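Local structure of molinate hydrolase (Gulosibacter molinativorax, 4UB9) at residues V224-R229 against V267-E271. The protein hydrolyses the thiocarbamate herbicide molinate and is probably a zinc-dependent amidohydrolase acting on carbon-nitrogen bonds other than peptide bonds. Sequence-based numbering, arbitrary orientation.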
loop_
_atom_site.group_PDB
_atom_site.type_symbol
_atom_site.label_atom_id
_atom_site.label_comp_id
_atom_site.label_asym_id
_atom_site.label_seq_id
_atom_site.Cartn_x
_atom_site.Cartn_y
_atom_site.Cartn_z
ATOM N N VAL A 224 -4.084 -21.132 28.886
ATOM C CA VAL A 224 -3.050 -20.101 28.986
ATOM C C VAL A 224 -2.081 -20.420 30.117
ATOM O O VAL A 224 -0.880 -20.201 30.006
ATOM C CB VAL A 224 -3.662 -18.744 29.256
ATOM C CG1 VAL A 224 -2.593 -17.724 29.588
ATOM C CG2 VAL A 224 -4.450 -18.278 28.047
ATOM N N ARG A 225 -2.622 -20.974 31.197
ATOM C CA ARG A 225 -1.845 -21.208 32.412
ATOM C C ARG A 225 -0.571 -21.996 32.177
ATOM O O ARG A 225 0.497 -21.536 32.532
ATOM C CB ARG A 225 -2.669 -21.897 33.501
ATOM C CG ARG A 225 -1.944 -21.934 34.844
ATOM C CD ARG A 225 -2.794 -22.498 35.970
ATOM N NE ARG A 225 -3.893 -21.600 36.354
ATOM C CZ ARG A 225 -3.792 -20.519 37.118
ATOM N NH1 ARG A 225 -2.649 -20.137 37.603
ATOM N NH2 ARG A 225 -4.867 -19.804 37.392
ATOM N N PRO A 226 -0.663 -23.179 31.576
ATOM C CA PRO A 226 0.597 -23.895 31.408
ATOM C C PRO A 226 1.587 -23.214 30.479
ATOM O O PRO A 226 2.802 -23.400 30.606
ATOM C CB PRO A 226 0.160 -25.258 30.801
ATOM C CG PRO A 226 -1.241 -25.054 30.317
ATOM C CD PRO A 226 -1.829 -23.998 31.212
ATOM N N LEU A 227 1.074 -22.469 29.506
ATOM C CA LEU A 227 1.955 -21.800 28.514
ATOM C C LEU A 227 2.800 -20.714 29.171
ATOM O O LEU A 227 4.021 -20.679 29.003
ATOM C CB LEU A 227 1.164 -21.221 27.373
ATOM C CG LEU A 227 0.461 -22.276 26.500
ATOM C CD1 LEU A 227 -0.384 -21.582 25.432
ATOM C CD2 LEU A 227 1.437 -23.222 25.828
ATOM N N ILE A 228 2.152 -19.878 29.969
ATOM C CA ILE A 228 2.879 -18.846 30.711
ATOM C C ILE A 228 3.811 -19.439 31.756
ATOM O O ILE A 228 4.943 -19.000 31.922
ATOM C CB ILE A 228 1.989 -17.792 31.369
ATOM C CG1 ILE A 228 2.843 -16.748 32.091
ATOM C CG2 ILE A 228 1.013 -18.401 32.372
ATOM C CD1 ILE A 228 3.698 -15.906 31.170
ATOM N N ARG A 229 3.372 -20.485 32.432
ATOM C CA ARG A 229 4.232 -21.141 33.395
ATOM C C ARG A 229 5.484 -21.714 32.762
ATOM O O ARG A 229 6.592 -21.532 33.248
ATOM C CB ARG A 229 3.499 -22.254 34.108
ATOM C CG ARG A 229 4.382 -22.871 35.156
ATOM C CD ARG A 229 3.514 -23.614 36.142
ATOM N NE ARG A 229 4.308 -24.098 37.248
ATOM C CZ ARG A 229 3.834 -24.818 38.257
ATOM N NH1 ARG A 229 2.539 -25.128 38.324
ATOM N NH2 ARG A 229 4.666 -25.217 39.218
ATOM N N VAL A 267 -4.685 -14.970 35.446
ATOM C CA VAL A 267 -3.862 -16.175 35.329
ATOM C C VAL A 267 -2.402 -15.832 35.119
ATOM O O VAL A 267 -1.515 -16.393 35.736
ATOM C CB VAL A 267 -4.335 -17.036 34.150
ATOM C CG1 VAL A 267 -3.331 -18.110 33.813
ATOM C CG2 VAL A 267 -5.710 -17.630 34.484
ATOM N N LEU A 268 -2.163 -14.885 34.226
ATOM C CA LEU A 268 -0.795 -14.481 33.887
ATOM C C LEU A 268 -0.103 -13.889 35.090
ATOM O O LEU A 268 1.017 -14.240 35.419
ATOM C CB LEU A 268 -0.794 -13.481 32.744
ATOM C CG LEU A 268 -1.316 -13.986 31.397
ATOM C CD1 LEU A 268 -1.477 -12.805 30.447
ATOM C CD2 LEU A 268 -0.374 -14.995 30.791
ATOM N N VAL A 269 -0.784 -12.977 35.745
ATOM C CA VAL A 269 -0.235 -12.331 36.956
ATOM C C VAL A 269 0.099 -13.358 38.069
ATOM O O VAL A 269 1.181 -13.348 38.619
ATOM C CB VAL A 269 -1.182 -11.248 37.479
ATOM C CG1 VAL A 269 -0.709 -10.719 38.838
ATOM C CG2 VAL A 269 -1.237 -10.110 36.466
ATOM N N ASP A 270 -0.838 -14.247 38.334
ATOM C CA ASP A 270 -0.688 -15.281 39.328
ATOM C C ASP A 270 0.509 -16.159 39.024
ATOM O O ASP A 270 1.328 -16.445 39.921
ATOM C CB ASP A 270 -2.000 -16.070 39.423
ATOM C CG ASP A 270 -1.979 -17.170 40.492
ATOM O OD1 ASP A 270 -1.833 -16.720 41.647
ATOM O OD2 ASP A 270 -2.064 -18.410 40.181
ATOM N N GLU A 271 0.710 -16.501 37.765
ATOM C CA GLU A 271 1.894 -17.333 37.419
ATOM C C GLU A 271 3.246 -16.607 37.557
ATOM O O GLU A 271 4.283 -17.233 37.796
ATOM C CB GLU A 271 1.745 -17.945 36.020
ATOM C CG GLU A 271 0.661 -19.005 35.986
ATOM C CD GLU A 271 1.013 -20.238 36.835
ATOM O OE1 GLU A 271 2.204 -20.546 36.979
ATOM O OE2 GLU A 271 0.083 -20.882 37.359
HETATM O O HOH W 1 0.782 -23.515 37.745
#
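Arg225 reaches across to helix 262-275 and gives one nitrogen, NH1, to two carboxylates. The shorter salt bridge runs from Arg225 NH1 to Glu271 OE2 (2.8 Å), with the oxygen close to the guanidinium plane; the longer one, from Arg225 NH1 to Asp270 OD2 (3.2 Å), comes in tilted from that plane. Both acceptors use their anti lone pairs, and both carboxylates are turned steeply against the guanidinium. A bend about the CG-CD bond of Arg225 (chi3 -70°) swings the group over Val267, whose CG1 sits 4.1 Å above the plane and closes one face. Glu271 is buried, and its OE2 is well supplied: besides Arg225 NH1 it accepts from a water (2.8 Å) and forms a salt bridge with Arg274, one turn on in its own helix. That water in turn accepts weakly from Arg229 NH1. Glu271 OE1 instead lies against the aliphatic part of Arg229, 3.4 Å from Arg229 CD, near the charge but beyond a salt bridge, with no N-H pointing at it. Arg229 NE is hydrogen-bonded outside the contact, and forms a weak, long ion pair with Glu233. Three positive groups around one carboxylate would probably favour its ionised form. A leucine in place of Arg225 would probably leave Asp270 without its partner across the interface and Glu271 more dependent on Arg274 and the water. Below these charges, Leu268 CD2 wedges between Val224 CG1 and Ile228 CB, 3.7 Å from each, while Ile228 CG2 packs on the methylenes of Glu271. The axes of 224-229 and 267-271 approach to 9.4 Å and cross at -38°. Helix 221-232 precedes strand 239-242, and helix 262-275 connects that strand to parallel strand 279-282, ending at zinc ligand His282, as neighbouring outer helices of a TIM barrel do.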